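Local coordinates for protein GRMZM2G135359 pseudokinase (Zea mays, PDB 6CPY) that is a receptor-like pseudokinase that adopts a protein kinase fold and may bind ATP, though it probably has little or no catalytic activity, at residues I48-T60 with V65-A77. Sequence-based numbering, arbitrary orientation.
Sequences IGSTSTCMLYKGT and VEIAVASSLVTSA
M55 and S71, Y57 and V69, and G59 and I67 form the three hydrogen-bonded pairs that zip strand 54-60 antiparallel to strand 66-72. Each pair exchanges two backbone bonds; the shortest runs from V69 N to Y57 O (2.8 Å). Toward the hairpin end the bonds leave the carbonyl planes: I67 N sits 46° above that of G59. Between these pairs, L56 CA-H points at V69 O, and A70 CA-H at M55 O.

On the face carrying L56, K58, A68 and A70, apolar contacts are small and close. I48 reaches across from the first strand to set CD1 3.7 Å from A68 CB, and L56 CD2 lies 3.8 Å from A70 CB, with C54 SG also beside that methyl. The other face carries the Y57 ring, whose edge meets S71: CE2 is 3.9 Å from S71 CB, in the ring plane. I67 CG1, held between its own N and carbonyl carbon (chi1 56°), packs against the backbone of G59. Past the strand, L73 lays its branch over the T53 backbone and crosses M55 at about a right angle, CD2 3.9 Å from M55 CG.

The one salt bridge joins K58 NZ to E66 OE1 at 2.7 Å, on the anti lone pair. Two bends in the lysine bring its ammonium there; it also makes a cation-pi contact with Y124.

The hairpin fits the start of a kinase N-lobe sheet, with 51-53 at the glycine-rich loop. A70 falls where active kinases carry the VAIK lysine, consistent with a pseudokinase. The hydroxyls of S52 and T53 hydrogen-bond to the E192 carboxylate, at the DFG glycine position. I48 and G49 face L56 in a classic bulge, while strand 117-123 pairs with the far edge of 66-72.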
loop_
_atom_site.group_PDB
_atom_site.type_symbol
_atom_site.label_atom_id
_atom_site.label_comp_id
_atom_site.label_asym_id
_atom_site.label_seq_id
_atom_site.Cartn_x
_atom_site.Cartn_y
_atom_site.Cartn_z
ATOM N N ILE A 48 1.051 2.618 16.268
ATOM C CA ILE A 48 1.782 3.020 15.067
ATOM C C ILE A 48 1.023 4.141 14.374
ATOM O O ILE A 48 1.621 5.105 13.907
ATOM C CB ILE A 48 1.915 1.867 14.044
ATOM C CG1 ILE A 48 2.651 0.680 14.660
ATOM C CG2 ILE A 48 2.624 2.358 12.774
ATOM C CD1 ILE A 48 2.773 -0.509 13.739
ATOM N N GLY A 49 -0.296 3.990 14.298
ATOM C CA GLY A 49 -1.157 4.958 13.628
ATOM C C GLY A 49 -2.610 4.519 13.605
ATOM O O GLY A 49 -3.025 3.662 14.390
ATOM N N SER A 50 -3.381 5.103 12.689
ATOM C CA SER A 50 -4.816 4.850 12.600
ATOM C C SER A 50 -5.358 5.214 11.217
ATOM O O SER A 50 -4.795 6.070 10.534
ATOM C CB SER A 50 -5.554 5.676 13.649
ATOM O OG SER A 50 -5.269 7.055 13.477
ATOM N N THR A 51 -6.457 4.567 10.828
ATOM C CA THR A 51 -7.148 4.855 9.567
ATOM C C THR A 51 -8.641 5.083 9.852
ATOM O O THR A 51 -9.043 5.155 11.008
ATOM C CB THR A 51 -6.965 3.706 8.544
ATOM O OG1 THR A 51 -7.669 2.535 8.987
ATOM C CG2 THR A 51 -5.478 3.372 8.348
ATOM N N SER A 52 -9.455 5.189 8.800
ATOM C CA SER A 52 -10.896 5.413 8.947
ATOM C C SER A 52 -11.645 4.184 9.445
ATOM O O SER A 52 -12.774 4.299 9.909
ATOM C CB SER A 52 -11.511 5.868 7.618
ATOM O OG SER A 52 -11.511 4.807 6.675
ATOM N N THR A 53 -11.030 3.011 9.330
ATOM C CA THR A 53 -11.648 1.774 9.772
ATOM C C THR A 53 -10.818 0.992 10.789
ATOM O O THR A 53 -11.228 -0.102 11.181
ATOM C CB THR A 53 -11.903 0.836 8.570
ATOM O OG1 THR A 53 -10.651 0.394 8.017
ATOM C CG2 THR A 53 -12.724 1.546 7.493
ATOM N N CYS A 54 -9.667 1.512 11.219
ATOM C CA CYS A 54 -8.766 0.712 12.069
ATOM C C CYS A 54 -7.697 1.474 12.864
ATOM O O CYS A 54 -7.270 2.556 12.482
ATOM C CB CYS A 54 -8.073 -0.380 11.228
ATOM S SG CYS A 54 -6.525 0.093 10.417
ATOM N N MET A 55 -7.288 0.869 13.979
ATOM C CA MET A 55 -6.122 1.277 14.761
ATOM C C MET A 55 -4.974 0.385 14.341
ATOM O O MET A 55 -5.213 -0.788 14.037
ATOM C CB MET A 55 -6.367 1.030 16.250
ATOM C CG MET A 55 -7.405 1.916 16.894
ATOM S SD MET A 55 -6.894 3.638 16.954
ATOM C CE MET A 55 -5.340 3.537 17.838
ATOM N N LEU A 56 -3.747 0.916 14.344
ATOM C CA LEU A 56 -2.552 0.133 14.011
ATOM C C LEU A 56 -1.599 0.025 15.198
ATOM O O LEU A 56 -1.097 1.037 15.695
ATOM C CB LEU A 56 -1.807 0.759 12.843
ATOM C CG LEU A 56 -2.611 0.814 11.558
ATOM C CD1 LEU A 56 -1.969 1.814 10.611
ATOM C CD2 LEU A 56 -2.697 -0.576 10.939
ATOM N N TYR A 57 -1.353 -1.205 15.636
ATOM C CA TYR A 57 -0.557 -1.468 16.823
ATOM C C TYR A 57 0.735 -2.154 16.468
ATOM O O TYR A 57 0.788 -2.999 15.578
ATOM C CB TYR A 57 -1.335 -2.335 17.812
ATOM C CG TYR A 57 -2.563 -1.662 18.359
ATOM C CD1 TYR A 57 -2.455 -0.644 19.304
ATOM C CD2 TYR A 57 -3.839 -2.032 17.930
ATOM C CE1 TYR A 57 -3.578 -0.016 19.806
ATOM C CE2 TYR A 57 -4.972 -1.412 18.437
ATOM C CZ TYR A 57 -4.830 -0.406 19.372
ATOM O OH TYR A 57 -5.929 0.234 19.880
ATOM N N LYS A 58 1.788 -1.795 17.192
ATOM C CA LYS A 58 3.078 -2.423 17.015
ATOM C C LYS A 58 3.159 -3.648 17.912
ATOM O O LYS A 58 2.738 -3.617 19.072
ATOM C CB LYS A 58 4.199 -1.437 17.374
ATOM C CG LYS A 58 5.599 -2.015 17.326
ATOM C CD LYS A 58 6.043 -2.304 15.902
ATOM C CE LYS A 58 7.284 -3.171 15.869
ATOM N NZ LYS A 58 8.433 -2.546 16.570
ATOM N N GLY A 59 3.705 -4.730 17.370
ATOM C CA GLY A 59 4.052 -5.873 18.187
ATOM C C GLY A 59 5.286 -6.599 17.691
ATOM O O GLY A 59 5.869 -6.245 16.663
ATOM N N THR A 60 5.679 -7.617 18.447
ATOM C CA THR A 60 6.749 -8.526 18.072
ATOM C C THR A 60 6.343 -9.930 18.470
ATOM O O THR A 60 6.065 -10.192 19.648
ATOM C CB THR A 60 8.074 -8.173 18.783
ATOM O OG1 THR A 60 8.363 -6.788 18.582
ATOM C CG2 THR A 60 9.231 -9.010 18.230
ATOM N N VAL A 65 9.797 -11.689 14.831
ATOM C CA VAL A 65 9.248 -10.965 13.691
ATOM C C VAL A 65 8.383 -9.809 14.177
ATOM O O VAL A 65 7.447 -10.012 14.939
ATOM C CB VAL A 65 8.417 -11.899 12.785
ATOM C CG1 VAL A 65 7.668 -11.104 11.734
ATOM C CG2 VAL A 65 9.329 -12.939 12.130
ATOM N N GLU A 66 8.713 -8.600 13.739
ATOM C CA GLU A 66 7.943 -7.421 14.094
ATOM C C GLU A 66 6.682 -7.363 13.233
ATOM O O GLU A 66 6.710 -7.727 12.054
ATOM C CB GLU A 66 8.794 -6.165 13.936
ATOM C CG GLU A 66 9.926 -6.102 14.955
ATOM C CD GLU A 66 10.791 -4.873 14.772
ATOM O OE1 GLU A 66 10.431 -3.778 15.268
ATOM O OE2 GLU A 66 11.826 -5.006 14.108
ATOM N N ILE A 67 5.592 -6.905 13.828
ATOM C CA ILE A 67 4.287 -6.904 13.175
ATOM C C ILE A 67 3.576 -5.585 13.364
ATOM O O ILE A 67 3.795 -4.854 14.336
ATOM C CB ILE A 67 3.378 -8.050 13.696
ATOM C CG1 ILE A 67 3.212 -7.990 15.216
ATOM C CG2 ILE A 67 3.949 -9.400 13.285
ATOM C CD1 ILE A 67 2.280 -9.039 15.791
ATOM N N ALA A 68 2.709 -5.284 12.412
ATOM C CA ALA A 68 1.777 -4.200 12.542
ATOM C C ALA A 68 0.411 -4.851 12.547
ATOM O O ALA A 68 0.058 -5.582 11.610
ATOM C CB ALA A 68 1.912 -3.236 11.381
ATOM N N VAL A 69 -0.349 -4.577 13.596
ATOM C CA VAL A 69 -1.635 -5.218 13.799
ATOM C C VAL A 69 -2.733 -4.215 13.517
ATOM O O VAL A 69 -2.812 -3.187 14.175
ATOM C CB VAL A 69 -1.731 -5.751 15.230
ATOM C CG1 VAL A 69 -3.105 -6.342 15.500
ATOM C CG2 VAL A 69 -0.623 -6.769 15.460
ATOM N N ALA A 70 -3.563 -4.513 12.517
ATOM C CA ALA A 70 -4.693 -3.666 12.160
ATOM C C ALA A 70 -5.908 -4.202 12.894
ATOM O O ALA A 70 -6.272 -5.365 12.716
ATOM C CB ALA A 70 -4.928 -3.686 10.655
ATOM N N SER A 71 -6.535 -3.348 13.706
ATOM C CA SER A 71 -7.613 -3.757 14.594
ATOM C C SER A 71 -8.847 -2.925 14.301
ATOM O O SER A 71 -8.764 -1.695 14.173
ATOM C CB SER A 71 -7.197 -3.575 16.060
ATOM O OG SER A 71 -8.222 -3.978 16.968
ATOM N N SER A 72 -9.989 -3.600 14.197
ATOM C CA SER A 72 -11.264 -2.941 13.980
ATOM C C SER A 72 -11.550 -1.940 15.090
ATOM O O SER A 72 -11.126 -2.122 16.228
ATOM C CB SER A 72 -12.392 -3.985 13.936
ATOM O OG SER A 72 -13.655 -3.361 13.713
ATOM N N LEU A 73 -12.286 -0.892 14.751
ATOM C CA LEU A 73 -12.742 0.078 15.737
ATOM C C LEU A 73 -13.949 -0.453 16.516
ATOM O O LEU A 73 -14.296 0.092 17.562
ATOM C CB LEU A 73 -13.100 1.398 15.059
ATOM C CG LEU A 73 -11.998 2.037 14.205
ATOM C CD1 LEU A 73 -12.524 3.293 13.515
ATOM C CD2 LEU A 73 -10.773 2.341 15.052
ATOM N N VAL A 74 -14.579 -1.511 16.001
ATOM C CA VAL A 74 -15.735 -2.138 16.649
ATOM C C VAL A 74 -15.336 -2.778 17.980
ATOM O O VAL A 74 -14.388 -3.557 18.032
ATOM C CB VAL A 74 -16.372 -3.191 15.717
ATOM C CG1 VAL A 74 -17.479 -3.966 16.426
ATOM C CG2 VAL A 74 -16.911 -2.518 14.465
ATOM N N THR A 75 -16.074 -2.453 19.044
ATOM C CA THR A 75 -15.722 -2.859 20.412
ATOM C C THR A 75 -16.708 -3.857 21.067
ATOM O O THR A 75 -16.554 -4.207 22.241
ATOM C CB THR A 75 -15.599 -1.614 21.320
ATOM O OG1 THR A 75 -16.887 -1.021 21.521
ATOM C CG2 THR A 75 -14.680 -0.571 20.691
ATOM N N SER A 76 -17.705 -4.316 20.314
ATOM C CA SER A 76 -18.718 -5.224 20.838
ATOM C C SER A 76 -19.268 -6.051 19.696
ATOM O O SER A 76 -19.402 -5.545 18.580
ATOM C CB SER A 76 -19.864 -4.440 21.511
ATOM O OG SER A 76 -21.011 -5.263 21.694
ATOM N N ALA A 77 -19.600 -7.307 19.980
ATOM C CA ALA A 77 -20.278 -8.174 19.017
ATOM C C ALA A 77 -21.626 -7.587 18.558
ATOM O O ALA A 77 -22.108 -7.916 17.476
ATOM C CB ALA A 77 -20.487 -9.561 19.613
#